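Local coordinates for protein glycoside hydrolase, family 11\:clostridium cellulosome enzyme, dockerin type i\:polysaccharide (Clostridium thermocellum, PDB 2C71) that probably removes acetyl groups from xylan as a magnesium-binding, family 4 carbohydrate esterase related to peptidoglycan deacetylases, at residues Phe11-Asp16 with Leu153-Gln158; Ala126-Pro131 with Glu160-Pro165; Met37-Arg42 with Trp66-Met71. One frame throughout, in Å; residues are numbered along the deposited sequence. Where two conformers were deposited one is given.

Contact 1 of 3, residues Phe11-Asp16 with Leu153-Gln158; sequences FDDGPD and LLHDVQ. With MG (magnesium ion), chain B.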
loop_
_atom_site.group_PDB
_atom_site.type_symbol
_atom_site.label_atom_id
_atom_site.label_comp_id
_atom_site.label_asym_id
_atom_site.label_seq_id
_atom_site.Cartn_x
_atom_site.Cartn_y
_atom_site.Cartn_z
ATOM N N PHE A 11 0.652 2.182 1.786
ATOM C CA PHE A 11 1.203 1.845 3.097
ATOM C C PHE A 11 1.169 0.346 3.303
ATOM O O PHE A 11 0.112 -0.267 3.240
ATOM C CB PHE A 11 0.378 2.494 4.200
ATOM C CG PHE A 11 0.410 3.991 4.164
ATOM C CD1 PHE A 11 1.472 4.681 4.750
ATOM C CD2 PHE A 11 -0.600 4.732 3.546
ATOM C CE1 PHE A 11 1.546 6.072 4.676
ATOM C CE2 PHE A 11 -0.521 6.110 3.484
ATOM C CZ PHE A 11 0.546 6.753 4.036
ATOM N N ASP A 12 2.330 -0.243 3.578
ATOM C CA ASP A 12 2.426 -1.680 3.825
ATOM C C ASP A 12 2.349 -2.023 5.314
ATOM O O ASP A 12 2.634 -1.182 6.168
ATOM C CB ASP A 12 3.718 -2.240 3.226
ATOM C CG ASP A 12 3.649 -2.379 1.719
ATOM O OD1 ASP A 12 2.548 -2.206 1.153
ATOM O OD2 ASP A 12 4.696 -2.662 1.099
ATOM N N ASP A 13 2.144 -3.305 5.595
ATOM C CA ASP A 13 2.575 -4.088 6.770
ATOM C C ASP A 13 1.589 -4.096 7.936
ATOM O O ASP A 13 1.819 -4.799 8.934
ATOM C CB ASP A 13 3.967 -3.738 7.326
ATOM C CG ASP A 13 5.138 -4.300 6.498
ATOM O OD1 ASP A 13 4.944 -4.818 5.369
ATOM O OD2 ASP A 13 6.285 -4.195 7.018
ATOM N N GLY A 14 0.488 -3.343 7.807
ATOM C CA GLY A 14 -0.545 -3.317 8.816
ATOM C C GLY A 14 -1.685 -4.284 8.522
ATOM O O GLY A 14 -1.558 -5.171 7.682
ATOM N N PRO A 15 -2.805 -4.167 9.264
ATOM C CA PRO A 15 -3.129 -3.068 10.172
ATOM C C PRO A 15 -2.597 -3.245 11.574
ATOM O O PRO A 15 -2.486 -4.372 12.074
ATOM C CB PRO A 15 -4.683 -3.175 10.221
ATOM C CG PRO A 15 -4.944 -4.645 10.057
ATOM C CD PRO A 15 -3.967 -5.069 9.015
ATOM N N ASP A 16 -2.361 -2.126 12.228
ATOM C CA ASP A 16 -2.068 -2.077 13.667
ATOM C C ASP A 16 -2.947 -1.007 14.264
ATOM O O ASP A 16 -2.933 0.134 13.800
ATOM C CB ASP A 16 -0.586 -1.757 13.858
ATOM C CG ASP A 16 -0.144 -1.726 15.307
ATOM O OD1 ASP A 16 -0.405 -0.752 16.016
ATOM O OD2 ASP A 16 0.471 -2.719 15.722
ATOM N N LEU A 153 5.659 3.959 -1.963
ATOM C CA LEU A 153 5.672 2.819 -1.038
ATOM C C LEU A 153 6.207 3.315 0.319
ATOM O O LEU A 153 7.408 3.593 0.468
ATOM C CB LEU A 153 6.493 1.692 -1.589
ATOM C CG LEU A 153 6.434 0.352 -0.826
ATOM C CD1 LEU A 153 7.133 -0.717 -1.665
ATOM C CD2 LEU A 153 6.997 0.373 0.576
ATOM N N LEU A 154 5.312 3.457 1.304
ATOM C CA LEU A 154 5.621 3.703 2.694
ATOM C C LEU A 154 5.100 2.544 3.537
ATOM O O LEU A 154 4.426 1.651 3.047
ATOM C CB LEU A 154 5.022 5.057 3.149
ATOM C CG LEU A 154 5.616 6.275 2.472
ATOM C CD1 LEU A 154 4.788 7.526 2.832
ATOM C CD2 LEU A 154 7.110 6.471 2.894
ATOM N N HIS A 155 5.418 2.580 4.832
ATOM C CA HIS A 155 4.917 1.576 5.784
ATOM C C HIS A 155 4.086 2.296 6.830
ATOM O O HIS A 155 4.557 3.255 7.465
ATOM C CB HIS A 155 6.092 0.887 6.502
ATOM C CG HIS A 155 6.943 0.074 5.575
ATOM N ND1 HIS A 155 7.855 0.628 4.702
ATOM C CD2 HIS A 155 6.960 -1.261 5.339
ATOM C CE1 HIS A 155 8.400 -0.337 3.976
ATOM N NE2 HIS A 155 7.867 -1.493 4.337
ATOM N N ASP A 156 2.872 1.806 7.090
ATOM C CA ASP A 156 2.153 2.312 8.278
ATOM C C ASP A 156 2.678 1.659 9.520
ATOM O O ASP A 156 2.595 2.255 10.609
ATOM C CB ASP A 156 0.644 2.292 8.183
ATOM C CG ASP A 156 0.062 0.953 7.791
ATOM O OD1 ASP A 156 0.595 0.300 6.872
ATOM O OD2 ASP A 156 -1.035 0.640 8.362
ATOM N N VAL A 157 3.209 0.439 9.437
ATOM C CA VAL A 157 3.605 -0.319 10.597
ATOM C C VAL A 157 5.058 -0.789 10.419
ATOM O O VAL A 157 5.385 -1.463 9.444
ATOM C CB VAL A 157 2.663 -1.545 10.774
ATOM C CG1 VAL A 157 3.023 -2.291 12.056
ATOM C CG2 VAL A 157 1.193 -1.080 10.857
ATOM N N GLN A 158 5.900 -0.428 11.378
ATOM C CA GLN A 158 7.317 -0.842 11.491
ATOM C C GLN A 158 7.672 -0.709 12.955
ATOM O O GLN A 158 7.038 0.028 13.700
ATOM C CB GLN A 158 8.242 0.087 10.714
ATOM C CG GLN A 158 8.267 -0.160 9.213
ATOM C CD GLN A 158 8.923 -1.437 8.899
ATOM O OE1 GLN A 158 10.176 -1.601 9.156
ATOM N NE2 GLN A 158 8.201 -2.353 8.314
HETATM MG MG MG B . 6.238 -5.545 3.874
HETATM O O HOH W 1 -0.728 -1.764 5.728
HETATM O O HOH W 2 6.626 -3.700 3.088
HETATM O O HOH W 3 7.844 -5.268 5.168
HETATM O O HOH W 4 6.229 -7.501 4.465
HETATM O O HOH W 5 7.594 -6.139 2.260
#

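Contact 2 of 3, residues Ala126-Pro131 with Glu160-Pro165; sequences ANDWIP and EPHPTP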
loop_
_atom_site.group_PDB
_atom_site.type_symbol
_atom_site.label_atom_id
_atom_site.label_comp_id
_atom_site.label_asym_id
_atom_site.label_seq_id
_atom_site.Cartn_x
_atom_site.Cartn_y
_atom_site.Cartn_z
ATOM N N ALA A 126 11.322 5.011 0.419
ATOM C CA ALA A 126 11.761 6.209 1.119
ATOM C C ALA A 126 12.528 5.896 2.401
ATOM O O ALA A 126 12.591 6.713 3.312
ATOM C CB ALA A 126 10.597 7.132 1.411
ATOM N N ASN A 127 13.090 4.682 2.493
ATOM C CA ASN A 127 13.918 4.278 3.618
ATOM C C ASN A 127 13.164 4.378 4.949
ATOM O O ASN A 127 13.776 4.536 6.004
ATOM C CB ASN A 127 15.252 5.022 3.638
ATOM C CG ASN A 127 16.086 4.766 2.415
ATOM O OD1 ASN A 127 16.813 5.646 1.960
ATOM N ND2 ASN A 127 16.017 3.581 1.876
ATOM N N ASP A 128 11.827 4.194 4.917
ATOM C CA ASP A 128 11.037 4.414 6.122
ATOM C C ASP A 128 10.862 3.178 6.962
ATOM O O ASP A 128 10.090 3.195 7.925
ATOM C CB ASP A 128 9.696 5.090 5.808
ATOM C CG ASP A 128 8.603 4.135 5.396
ATOM O OD1 ASP A 128 8.915 3.209 4.625
ATOM O OD2 ASP A 128 7.438 4.347 5.845
ATOM N N TRP A 129 11.623 2.135 6.655
ATOM C CA TRP A 129 11.796 0.950 7.507
ATOM C C TRP A 129 13.057 1.044 8.362
ATOM O O TRP A 129 13.385 0.088 9.073
ATOM C CB TRP A 129 11.785 -0.320 6.671
ATOM C CG TRP A 129 12.948 -0.385 5.717
ATOM C CD1 TRP A 129 14.144 -0.980 5.929
ATOM C CD2 TRP A 129 13.008 0.191 4.409
ATOM N NE1 TRP A 129 14.962 -0.790 4.827
ATOM C CE2 TRP A 129 14.274 -0.088 3.880
ATOM C CE3 TRP A 129 12.067 0.860 3.599
ATOM C CZ2 TRP A 129 14.657 0.332 2.581
ATOM C CZ3 TRP A 129 12.449 1.257 2.321
ATOM C CH2 TRP A 129 13.713 1.010 1.859
ATOM N N ILE A 130 13.780 2.153 8.257
ATOM C CA ILE A 130 15.062 2.351 8.946
ATOM C C ILE A 130 14.815 3.350 10.076
ATOM O O ILE A 130 14.609 4.553 9.803
ATOM C CB ILE A 130 16.126 2.856 7.946
ATOM C CG1 ILE A 130 16.252 1.844 6.795
ATOM C CG2 ILE A 130 17.442 3.094 8.681
ATOM C CD1 ILE A 130 17.264 2.268 5.696
ATOM N N PRO A 131 14.641 2.888 11.330
ATOM C CA PRO A 131 14.242 3.806 12.418
ATOM C C PRO A 131 15.135 4.987 12.688
ATOM O O PRO A 131 14.698 5.951 13.314
ATOM C CB PRO A 131 14.148 2.906 13.667
ATOM C CG PRO A 131 13.798 1.605 13.154
ATOM C CD PRO A 131 14.588 1.484 11.788
ATOM N N GLU A 160 9.468 0.875 16.081
ATOM C CA GLU A 160 9.709 2.298 16.347
ATOM C C GLU A 160 11.133 2.588 16.765
ATOM O O GLU A 160 11.854 1.682 17.194
ATOM C CB GLU A 160 8.711 2.791 17.349
ATOM C CG GLU A 160 7.307 2.678 16.750
ATOM C CD GLU A 160 6.208 3.133 17.663
ATOM O OE1 GLU A 160 5.925 4.346 17.712
ATOM O OE2 GLU A 160 5.605 2.256 18.310
ATOM N N PRO A 161 11.588 3.833 16.614
ATOM C CA PRO A 161 10.883 4.999 16.059
ATOM C C PRO A 161 10.383 4.815 14.644
ATOM O O PRO A 161 11.101 4.272 13.814
ATOM C CB PRO A 161 11.896 6.140 16.151
ATOM C CG PRO A 161 12.851 5.723 17.172
ATOM C CD PRO A 161 12.909 4.225 17.120
ATOM N N HIS A 162 9.163 5.302 14.376
ATOM C CA HIS A 162 8.593 5.179 13.060
ATOM C C HIS A 162 7.839 6.465 12.680
ATOM O O HIS A 162 6.598 6.483 12.647
ATOM C CB HIS A 162 7.650 3.976 12.955
ATOM C CG HIS A 162 7.274 3.690 11.539
ATOM N ND1 HIS A 162 8.183 3.551 10.493
ATOM C CD2 HIS A 162 6.055 3.468 11.014
ATOM C CE1 HIS A 162 7.508 3.278 9.382
ATOM N NE2 HIS A 162 6.215 3.228 9.675
ATOM N N PRO A 163 8.579 7.530 12.358
ATOM C CA PRO A 163 7.936 8.839 12.112
ATOM C C PRO A 163 7.383 8.997 10.700
ATOM O O PRO A 163 7.386 10.111 10.140
ATOM C CB PRO A 163 9.063 9.831 12.379
ATOM C CG PRO A 163 10.309 9.049 11.951
ATOM C CD PRO A 163 10.043 7.664 12.496
ATOM N N THR A 164 6.820 7.943 10.118
ATOM C CA THR A 164 6.141 8.073 8.833
ATOM C C THR A 164 4.893 8.972 8.890
ATOM O O THR A 164 4.711 9.806 8.001
ATOM C CB THR A 164 5.942 6.715 8.208
ATOM O OG1 THR A 164 7.238 6.238 7.798
ATOM C CG2 THR A 164 4.951 6.762 7.023
ATOM N N PRO A 165 4.068 8.882 9.948
ATOM C CA PRO A 165 2.928 9.840 10.008
ATOM C C PRO A 165 3.427 11.289 9.945
ATOM O O PRO A 165 2.854 12.120 9.230
ATOM C CB PRO A 165 2.230 9.498 11.337
ATOM C CG PRO A 165 2.575 8.030 11.568
ATOM C CD PRO A 165 4.003 7.896 11.048
#

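Contact 3 of 3, residues Met37-Arg42 with Trp66-Met71; sequences MVVGQR and WSYSGM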
loop_
_atom_site.group_PDB
_atom_site.type_symbol
_atom_site.label_atom_id
_atom_site.label_comp_id
_atom_site.label_asym_id
_atom_site.label_seq_id
_atom_site.Cartn_x
_atom_site.Cartn_y
_atom_site.Cartn_z
ATOM N N MET A 37 -1.840 -1.830 1.944
ATOM C CA MET A 37 -1.513 -3.208 1.522
ATOM C C MET A 37 -1.331 -3.998 2.812
ATOM O O MET A 37 -0.327 -3.835 3.523
ATOM C CB MET A 37 -0.263 -3.239 0.628
ATOM C CG MET A 37 -0.314 -2.280 -0.532
ATOM S SD MET A 37 -1.704 -2.406 -1.675
ATOM C CE MET A 37 -1.189 -3.875 -2.586
ATOM N N VAL A 38 -2.348 -4.777 3.144
ATOM C CA VAL A 38 -2.455 -5.384 4.489
ATOM C C VAL A 38 -2.008 -6.828 4.499
ATOM O O VAL A 38 -2.014 -7.559 3.493
ATOM C CB VAL A 38 -3.886 -5.250 5.053
ATOM C CG1 VAL A 38 -4.287 -3.781 5.161
ATOM C CG2 VAL A 38 -4.889 -6.047 4.280
ATOM N N VAL A 39 -1.587 -7.244 5.673
ATOM C CA VAL A 39 -1.041 -8.584 5.934
ATOM C C VAL A 39 -2.118 -9.393 6.649
ATOM O O VAL A 39 -2.641 -9.008 7.710
ATOM C CB VAL A 39 0.258 -8.467 6.762
ATOM C CG1 VAL A 39 0.780 -9.848 7.158
ATOM C CG2 VAL A 39 1.291 -7.707 5.958
ATOM N N GLY A 40 -2.479 -10.537 6.056
ATOM C CA GLY A 40 -3.622 -11.299 6.519
ATOM C C GLY A 40 -3.595 -11.703 7.989
ATOM O O GLY A 40 -4.623 -11.648 8.675
ATOM N N GLN A 41 -2.433 -12.100 8.488
ATOM C CA GLN A 41 -2.216 -12.420 9.937
ATOM C C GLN A 41 -2.678 -11.381 10.859
ATOM O O GLN A 41 -2.963 -11.690 12.030
ATOM C CB GLN A 41 -0.738 -12.705 10.290
ATOM C CG GLN A 41 -0.385 -14.136 9.965
ATOM C CD GLN A 41 1.114 -14.453 10.054
ATOM O OE1 GLN A 41 1.952 -13.581 9.924
ATOM N NE2 GLN A 41 1.434 -15.734 10.320
ATOM N N ARG A 42 -2.658 -10.129 10.431
ATOM C CA ARG A 42 -2.994 -8.985 11.280
ATOM C C ARG A 42 -4.456 -8.572 11.201
ATOM O O ARG A 42 -4.860 -7.683 11.955
ATOM C CB ARG A 42 -2.132 -7.784 10.913
ATOM C CG ARG A 42 -0.732 -7.836 11.537
ATOM C CD ARG A 42 0.001 -6.534 11.398
ATOM N NE ARG A 42 1.288 -6.419 12.059
ATOM C CZ ARG A 42 1.522 -5.677 13.142
ATOM N NH1 ARG A 42 0.577 -5.074 13.845
ATOM N NH2 ARG A 42 2.765 -5.543 13.554
ATOM N N TRP A 66 -0.337 -13.267 3.469
ATOM C CA TRP A 66 -0.748 -13.659 4.814
ATOM C C TRP A 66 0.266 -13.247 5.883
ATOM O O TRP A 66 -0.122 -13.054 7.050
ATOM C CB TRP A 66 -1.001 -15.175 4.867
ATOM C CG TRP A 66 -1.532 -15.640 6.176
ATOM C CD1 TRP A 66 -0.852 -16.320 7.142
ATOM C CD2 TRP A 66 -2.854 -15.455 6.669
ATOM N NE1 TRP A 66 -1.679 -16.563 8.221
ATOM C CE2 TRP A 66 -2.913 -16.033 7.954
ATOM C CE3 TRP A 66 -3.994 -14.849 6.151
ATOM C CZ2 TRP A 66 -4.088 -16.003 8.729
ATOM C CZ3 TRP A 66 -5.145 -14.817 6.922
ATOM C CH2 TRP A 66 -5.183 -15.395 8.187
ATOM N N SER A 67 1.548 -13.181 5.510
ATOM C CA SER A 67 2.600 -12.987 6.501
ATOM C C SER A 67 3.705 -12.103 5.917
ATOM O O SER A 67 3.454 -11.246 5.044
ATOM C CB SER A 67 3.085 -14.324 7.038
ATOM O OG SER A 67 3.926 -14.183 8.188
ATOM N N TYR A 68 4.928 -12.300 6.423
ATOM C CA TYR A 68 6.056 -11.415 6.153
ATOM C C TYR A 68 7.210 -12.151 5.442
ATOM O O TYR A 68 8.329 -11.638 5.358
ATOM C CB TYR A 68 6.557 -10.749 7.458
ATOM C CG TYR A 68 5.513 -9.854 8.084
ATOM C CD1 TYR A 68 5.297 -8.551 7.595
ATOM C CD2 TYR A 68 4.645 -10.307 9.070
ATOM C CE1 TYR A 68 4.342 -7.694 8.132
ATOM C CE2 TYR A 68 3.653 -9.406 9.635
ATOM C CZ TYR A 68 3.542 -8.150 9.086
ATOM O OH TYR A 68 2.544 -7.353 9.671
ATOM N N SER A 69 6.917 -13.323 4.882
ATOM C CA SER A 69 7.912 -14.134 4.194
ATOM C C SER A 69 7.929 -13.790 2.707
ATOM O O SER A 69 6.907 -13.682 2.035
ATOM C CB SER A 69 7.528 -15.631 4.312
ATOM O OG SER A 69 7.617 -16.066 5.658
ATOM N N GLY A 70 9.134 -13.716 2.122
ATOM C CA GLY A 70 9.265 -13.629 0.678
ATOM C C GLY A 70 8.588 -14.798 -0.001
ATOM O O GLY A 70 8.681 -15.934 0.493
ATOM N N MET A 71 7.951 -14.550 -1.142
ATOM C CA MET A 71 7.046 -15.526 -1.740
ATOM C C MET A 71 7.571 -16.132 -3.044
ATOM O O MET A 71 6.932 -17.010 -3.626
ATOM C CB MET A 71 5.665 -14.908 -1.966
ATOM C CG MET A 71 4.976 -14.447 -0.692
ATOM S SD MET A 71 3.300 -13.852 -0.984
ATOM C CE MET A 71 2.457 -15.388 -1.359
HETATM O O HOH W 6 -0.672 -17.503 11.033
#

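Contact 1 of 3, residues Phe11-Asp16 with Leu153-Gln158
Two rings meet the facing segment by their edges. The F11 ring turns its rim to the peptide between H155 and D156, with L154 CB lying obliquely beside CD1 at 3.9 Å. The imidazole of H155 receives the D13 carboxylate at its rim, D13 OD2 standing 3.4 Å from H155 CD2, with carboxylate and ring planes 72° apart. Strands 6-12 and 151-155 run parallel: D12 N donates to L154 O, and D156 N donates to D12 O at 3.1 Å. The side chains of F11 and L154 share one side of the sheet, those of D12 and H155 the other, the side of the metal. Past H155, D156 sets CG between its own N and carbonyl carbon (chi1 52°), which brings OD1 within 2.6 Å of D12 O and against F11 CB, while T20 holds OD2. A water lies against D156 OD1 and accepts from G14 N. V157 closes the far end, its CG2 pressed tightly on G14 CA at 3.5 Å. D13 OD1 binds magnesium at 2.1 Å, and with H64 and four waters it makes up six ligands. One of these waters also donates to D13 OD2, tying the second carboxylate oxygen to the coordination shell. Another donates to D12 OD2 and lies 2.8 Å from H155 NE2. R102 forms a salt bridge with the other oxygen of D12, and D128 is bonded to ND1 of H155, so each group that holds this water is held in turn by a partner behind it. D12 and D13 belong to the TFDDG motif of NodB-homology enzymes. A metal-polarised water held between a carboxylate and an imidazole is consistent with metal-assisted hydrolysis of an ester.

Contact 2 of 3, residues Ala126-Pro131 with Glu160-Pro165
D128, from the loop before helix 135-145, meets H162 and T164 at the start of helix 164-177, on the rim of the active-site face of the NodB fold. The hydroxyl of T164, in the first turn of that helix, donates to D128 OD2, the OG1 to OD2 distance being 2.7 Å; D128 OD2 receives it on its anti lone pair, the one away from OD1. The same hydroxyl is also bonded to R138. The H162 ring comes edge-on to the D128 backbone: D128 O lies in the ring plane, 3.0 Å from H162 CE1. With CG anti to its backbone N (chi1 -169°), the imidazole reaches back into the contact, where T164 CB sits over one face and H162 NE2 is hydrogen-bonded to H155 O. D128 and W129 form the Asp-Trp pair found in this family, and through its two oxygens the one carboxylate ties the loop to both H155 and T164. Farther out, P131 CB rests 3.3 Å from P161 O and 3.9 Å from P161 CD. P131 was modelled in two conformers, which makes these two distances less certain. The peptide preceding P161 is cis, and the E160 carboxylate forms a salt bridge with R22.

Contact 3 of 3, residues Met37-Arg42 with Trp66-Met71
Strand 35-38 is followed, after V39, by a short 3-10 turn, G40-R42, whose backbone comes nearest the other segment where G40 CA lies 4.1 Å from W66 CA. Within the turn R42 N bonds V39 O; across the contact Q41 N donates to W66 O at 2.9 Å, with an angle of 156° at the hydrogen. This bond holds the turn against the indole, for the main chain of G40 and Q41 lies over one face of W66, with G40 CA 3.6 Å from W66 CE3. The Q41 side chain has two conformers, so its contacts, given for one, are less certain. CG lies over the five-membered ring, 3.7 Å from its centroid, a CH-pi contact. The extended chain then takes OE1 to S67, whose OG donates from above the amide carbonyl plane, and a water at the indole rim accepts from Q41 NE2 and W66 NE1. V39 CG1 stands over the Y68 ring, 4.1 Å from the centroid, while CG2 meets CE1. R42 approaches that ring from its hydroxyl end: NE gives a bent hydrogen bond, 2.9 Å long, to Y68 OH, which lies near the guanidinium plane, and the two flat groups are almost perpendicular. Y68 OH is also bonded to the D13 carbonyl, and R42 NH1 pairs with D16. W66 to Y68 follow H64, a magnesium ligand, in the second metal-binding motif of family 4 esterases. Many relatives have a second histidine ligand four residues after the first; Y68 occupies that place here, close to the metal yet outside its coordination shell.

Overall arrangement
Contacts 1 and 3 share the parallel sheet, in which strand 6-12 lies between 151-155 and 35-38; their centres are 11 Å apart, and they touch through a backbone bond from M37 to F11. Contact 2 lies about 10 Å from contact 1, centre to centre, on the flank next to strand 151-155, and touches it around H155. Contacts 2 and 3 have centres 19 Å apart and do not meet. Along the chain contact 3 falls wholly between the two segments of contact 1, whereas contacts 1 and 2 alternate. All three lie at or near the ends of strands on one side of the NodB-homology fold, so distant parts of the sequence gather around a single magnesium site.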